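Local coordinates for fimbria adhesin protein (Klebsiella pneumoniae, PDB 3U4K) that serves as a fimbrial adhesin whose receptor-binding domain, the part present here, is a jelly-roll beta barrel that binds human collagen V, at residues A[82-87]-A[156-161]; A[92-97]-A[117-122]. One frame throughout, in Å; residues are numbered along the deposited sequence.

Interaction 1. Residues A[82-87]-A[156-161]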
# COMPACT_ATOMS: atom_id res chain seq x y z
N LYS A 82 -3.30 -4.21 6.11
CA LYS A 82 -2.05 -4.16 6.87
C LYS A 82 -0.86 -3.66 6.07
O LYS A 82 -0.67 -4.02 4.91
CB LYS A 82 -1.72 -5.55 7.44
CG LYS A 82 -2.50 -5.92 8.69
CD LYS A 82 -2.09 -7.29 9.19
CE LYS A 82 -2.91 -7.69 10.41
NZ LYS A 82 -2.68 -9.11 10.79
N VAL A 83 -0.06 -2.81 6.72
CA VAL A 83 1.26 -2.45 6.22
C VAL A 83 2.25 -3.37 6.92
O VAL A 83 2.34 -3.37 8.15
CB VAL A 83 1.59 -0.98 6.49
CG1 VAL A 83 2.98 -0.65 5.97
CG2 VAL A 83 0.56 -0.06 5.85
N VAL A 84 2.98 -4.15 6.13
CA VAL A 84 3.82 -5.22 6.67
C VAL A 84 5.32 -5.04 6.42
O VAL A 84 6.12 -5.83 6.92
CB VAL A 84 3.38 -6.60 6.14
CG1 VAL A 84 2.05 -7.01 6.76
CG2 VAL A 84 3.29 -6.59 4.62
N ALA A 85 5.68 -4.02 5.65
CA ALA A 85 7.08 -3.77 5.28
C ALA A 85 7.94 -3.37 6.47
O ALA A 85 7.57 -2.49 7.26
CB ALA A 85 7.16 -2.71 4.20
N ALA A 86 9.09 -4.03 6.60
CA ALA A 86 10.05 -3.75 7.67
C ALA A 86 10.73 -2.40 7.43
O ALA A 86 11.01 -2.03 6.29
CB ALA A 86 11.07 -4.86 7.77
N GLY A 87 10.99 -1.68 8.51
CA GLY A 87 11.66 -0.38 8.43
C GLY A 87 10.70 0.77 8.19
O GLY A 87 11.13 1.90 7.94
N TYR A 156 4.85 -4.93 1.05
CA TYR A 156 4.55 -3.66 1.70
C TYR A 156 3.13 -3.63 2.26
O TYR A 156 2.90 -3.21 3.39
CB TYR A 156 4.75 -2.50 0.72
CG TYR A 156 6.19 -2.07 0.56
CD1 TYR A 156 7.05 -2.75 -0.30
CD2 TYR A 156 6.69 -0.97 1.27
CE1 TYR A 156 8.37 -2.36 -0.44
CE2 TYR A 156 8.01 -0.58 1.14
CZ TYR A 156 8.85 -1.27 0.28
OH TYR A 156 10.16 -0.88 0.15
N THR A 157 2.18 -4.10 1.44
CA THR A 157 0.77 -4.12 1.80
C THR A 157 0.20 -5.54 1.77
O THR A 157 0.56 -6.34 0.90
CB THR A 157 -0.04 -3.18 0.88
OG1 THR A 157 -0.10 -1.87 1.47
CG2 THR A 157 -1.46 -3.70 0.60
N GLU A 158 -0.66 -5.83 2.74
CA GLU A 158 -1.39 -7.10 2.79
C GLU A 158 -2.82 -6.89 3.27
O GLU A 158 -3.05 -6.33 4.35
CB GLU A 158 -0.66 -8.11 3.67
CG GLU A 158 0.53 -8.76 2.98
CD GLU A 158 1.25 -9.79 3.84
OE1 GLU A 158 0.90 -9.93 5.04
OE2 GLU A 158 2.17 -10.45 3.31
N TYR A 159 -3.77 -7.32 2.45
CA TYR A 159 -5.18 -7.21 2.77
C TYR A 159 -5.85 -8.57 2.71
O TYR A 159 -5.65 -9.33 1.75
CB TYR A 159 -5.87 -6.23 1.83
CG TYR A 159 -7.36 -6.11 2.05
CD1 TYR A 159 -7.87 -5.48 3.19
CD2 TYR A 159 -8.27 -6.62 1.12
CE1 TYR A 159 -9.23 -5.37 3.40
CE2 TYR A 159 -9.64 -6.51 1.32
CZ TYR A 159 -10.11 -5.88 2.46
OH TYR A 159 -11.47 -5.76 2.66
N GLY A 160 -6.65 -8.88 3.72
CA GLY A 160 -7.35 -10.16 3.78
C GLY A 160 -7.94 -10.48 5.14
O GLY A 160 -7.65 -9.78 6.12
N PRO A 161 -8.78 -11.52 5.21
CA PRO A 161 -9.39 -11.97 6.47
C PRO A 161 -8.55 -13.04 7.16
O PRO A 161 -8.91 -14.22 7.16
CB PRO A 161 -10.74 -12.54 6.01
CG PRO A 161 -10.53 -12.95 4.59
CD PRO A 161 -9.28 -12.30 4.06
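Val84 lies against the stem of Glu158, the two side chains crossing at about a right angle. CG2 of Val84 is 3.9 Å from Glu158 CG, while CG1 of Val84 approaches Glu158 OE1 at 3.6 Å. Glu158 turns CG anti to its carbonyl carbon (chi1 -78°) and, extended beyond it, lays CG and the flank of its carboxylate across the two methyls of the branched valine. Lys82 points to the same sheet face as Glu158, but its extended chain leads away, and Lys82 NZ stays 6.8 Å from Glu158 OE1, too far for a salt bridge. Beyond the strand end, Ala85 sets its CB obliquely against the Tyr156 ring; with Ala85 CA only 4.4 Å from Tyr156 CA, a small side chain fits beside the ring.

Beneath the side chains the strands are antiparallel. Lys82 and Glu158 form a hydrogen-bonded pair, Glu158 N lying 2.8 Å from Lys82 O and Lys82 N bonding Glu158 O in return; Val83 with Thr157 is a non-hydrogen-bonded one. Val84 N adds a third bond, to Tyr156 O, just past the end of the ladder. Strand 154-160 lies between 74-83 and 166-170, where Tyr156 and Thr157 form a classic beta bulge opposite Thr168, while Val83 and Thr157 pack on Phe107 of strand 103-111.

Interaction 2. Residues A[92-97]-A[117-122]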
# COMPACT_ATOMS: atom_id res chain seq x y z
N ALA A 92 1.80 10.35 11.70
CA ALA A 92 0.46 10.95 11.69
C ALA A 92 -0.23 10.77 10.34
O ALA A 92 0.42 10.55 9.32
CB ALA A 92 0.54 12.42 12.06
N ASN A 93 -1.57 10.87 10.35
CA ASN A 93 -2.40 10.80 9.14
C ASN A 93 -2.12 9.60 8.24
O ASN A 93 -2.21 9.71 7.01
CB ASN A 93 -2.30 12.10 8.34
CG ASN A 93 -2.68 13.31 9.16
OD1 ASN A 93 -2.11 13.57 10.21
ND2 ASN A 93 -3.66 14.07 8.67
N LYS A 94 -1.79 8.47 8.86
CA LYS A 94 -1.50 7.21 8.16
C LYS A 94 -0.38 7.34 7.11
O LYS A 94 -0.44 6.74 6.04
CB LYS A 94 -2.78 6.62 7.56
CG LYS A 94 -3.84 6.25 8.60
CD LYS A 94 -5.02 5.54 7.96
CE LYS A 94 -6.22 5.48 8.89
NZ LYS A 94 -7.36 4.75 8.26
N VAL A 95 0.63 8.14 7.45
CA VAL A 95 1.82 8.30 6.62
C VAL A 95 2.96 7.53 7.29
O VAL A 95 3.21 7.68 8.49
CB VAL A 95 2.22 9.78 6.47
CG1 VAL A 95 3.46 9.92 5.60
CG2 VAL A 95 1.07 10.59 5.88
N TYR A 96 3.64 6.69 6.51
CA TYR A 96 4.71 5.85 7.03
C TYR A 96 6.08 6.39 6.67
O TYR A 96 6.40 6.56 5.49
CB TYR A 96 4.55 4.41 6.51
CG TYR A 96 3.48 3.61 7.21
CD1 TYR A 96 3.81 2.57 8.09
CD2 TYR A 96 2.12 3.89 7.01
CE1 TYR A 96 2.84 1.84 8.74
CE2 TYR A 96 1.14 3.16 7.66
CZ TYR A 96 1.50 2.13 8.52
OH TYR A 96 0.52 1.41 9.16
N SER A 97 6.89 6.65 7.69
CA SER A 97 8.26 7.12 7.50
C SER A 97 9.16 6.00 6.98
O SER A 97 8.84 4.82 7.14
CB SER A 97 8.81 7.70 8.80
OG SER A 97 8.80 6.71 9.82
N TYR A 117 -4.78 2.75 4.42
CA TYR A 117 -4.08 1.79 5.27
C TYR A 117 -3.43 2.49 6.47
O TYR A 117 -2.84 3.56 6.30
CB TYR A 117 -3.01 1.06 4.47
CG TYR A 117 -3.50 -0.01 3.52
CD1 TYR A 117 -3.09 -1.33 3.67
CD2 TYR A 117 -4.36 0.29 2.46
CE1 TYR A 117 -3.52 -2.32 2.81
CE2 TYR A 117 -4.80 -0.70 1.59
CZ TYR A 117 -4.37 -2.01 1.77
OH TYR A 117 -4.79 -3.01 0.92
N PRO A 118 -3.52 1.90 7.67
CA PRO A 118 -4.23 0.65 7.97
C PRO A 118 -5.72 0.86 8.29
O PRO A 118 -6.13 1.95 8.70
CB PRO A 118 -3.50 0.13 9.21
CG PRO A 118 -3.04 1.36 9.91
CD PRO A 118 -2.81 2.41 8.86
N ASP A 119 -6.50 -0.20 8.08
CA ASP A 119 -7.93 -0.22 8.38
C ASP A 119 -8.43 -1.66 8.40
O ASP A 119 -7.65 -2.60 8.21
CB ASP A 119 -8.71 0.60 7.34
CG ASP A 119 -9.95 1.26 7.93
OD1 ASP A 119 -10.20 1.12 9.15
OD2 ASP A 119 -10.68 1.94 7.17
N SER A 120 -9.73 -1.84 8.64
CA SER A 120 -10.35 -3.15 8.58
C SER A 120 -11.77 -3.05 8.04
O SER A 120 -12.47 -2.07 8.30
CB SER A 120 -10.35 -3.83 9.95
OG SER A 120 -11.00 -3.03 10.91
N TYR A 121 -12.19 -4.06 7.28
CA TYR A 121 -13.53 -4.11 6.72
C TYR A 121 -14.28 -5.38 7.13
O TYR A 121 -13.72 -6.47 7.13
CB TYR A 121 -13.48 -3.99 5.19
CG TYR A 121 -14.84 -3.97 4.53
CD1 TYR A 121 -15.73 -2.91 4.72
CD2 TYR A 121 -15.25 -5.02 3.71
CE1 TYR A 121 -16.97 -2.89 4.12
CE2 TYR A 121 -16.49 -5.02 3.10
CZ TYR A 121 -17.35 -3.95 3.31
OH TYR A 121 -18.59 -3.94 2.70
N THR A 122 -15.56 -5.21 7.48
CA THR A 122 -16.40 -6.33 7.88
C THR A 122 -17.60 -6.49 6.95
O THR A 122 -18.27 -5.52 6.61
CB THR A 122 -16.88 -6.19 9.33
OG1 THR A 122 -15.77 -5.83 10.17
CG2 THR A 122 -17.48 -7.50 9.84
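Lys94 reaches obliquely across Pro118 and delivers its ammonium to the proline's carbonyl: Lys94 NZ lies 3.1 Å from Pro118 O, tilted 28° out of the carbonyl plane. Its stronger partner is Ile116 O, just before the segment, and two main-chain oxygens from around one bend of the chain are thus both satisfied by one ammonium group. The long, flexible lysine suits this reach. CG sits beside the backbone N (chi1 -63°), from where the extended chain runs past Tyr117 O, 3.4 Å from Lys94 CD. The carboxylate of Asp119 stands a little farther off, Lys94 NZ to Asp119 OD2 being 4.5 Å; this is no salt bridge, though the opposite charge may help hold the ammonium here.

The bend itself is a change of sheet within the jelly-roll barrel. Residues 115-116 pair with strand 103-111 of one sheet, whereas 119-125 joins the other beside 74-83, and a cis peptide bond before Pro118 turns the chain between them, a geometry proline adopts far more readily than other residues. Backbone bonds fasten both ends of the turn, Tyr117 to Phe107 and Asp119 to Ala81.

Tyr96 meets the same ring from its phenol end. Its OH is 3.5 Å from Pro118 CD, a van der Waals contact, and Pro118 CD lies at the edge of the aromatic ring, near its plane. The long, rigid side chain carries the phenol there from the weakly bonded strand 96-97, whose backbone is tied to Leu105. Val95 N bonds to Ala92 O at 3.1 Å, closing a beta turn with Asn93 and Lys94 at its middle positions. Both have positive phi and psi, close to the I'/III' kind, a conformation asparagine tolerates well. Asp119 OD1 accepts a weak bond from the following amide, Ser120 N, at 3.0 Å.

In the fold
Along the chain, interaction 2 is nested inside the loop closed by interaction 1: strand 74-83 leads out, segments 92-97 and 117-122 meet, and strand 154-160 returns. Their centres are about 10 Å apart. Strands 74-83 and 119-125 are neighbours in one mixed sheet, so both contacts reach that sheet, while strand 96-97 belongs to the other. The contacts touch directly through side chains in the barrel interior, Tyr117 packing on Thr157 and Tyr96 on Val83. Interaction 1 therefore builds the sheet laterally, whereas interaction 2 ties it to the opposing one; together they probably help hold the two sheets of the receptor-binding domain's jelly-roll barrel against each other.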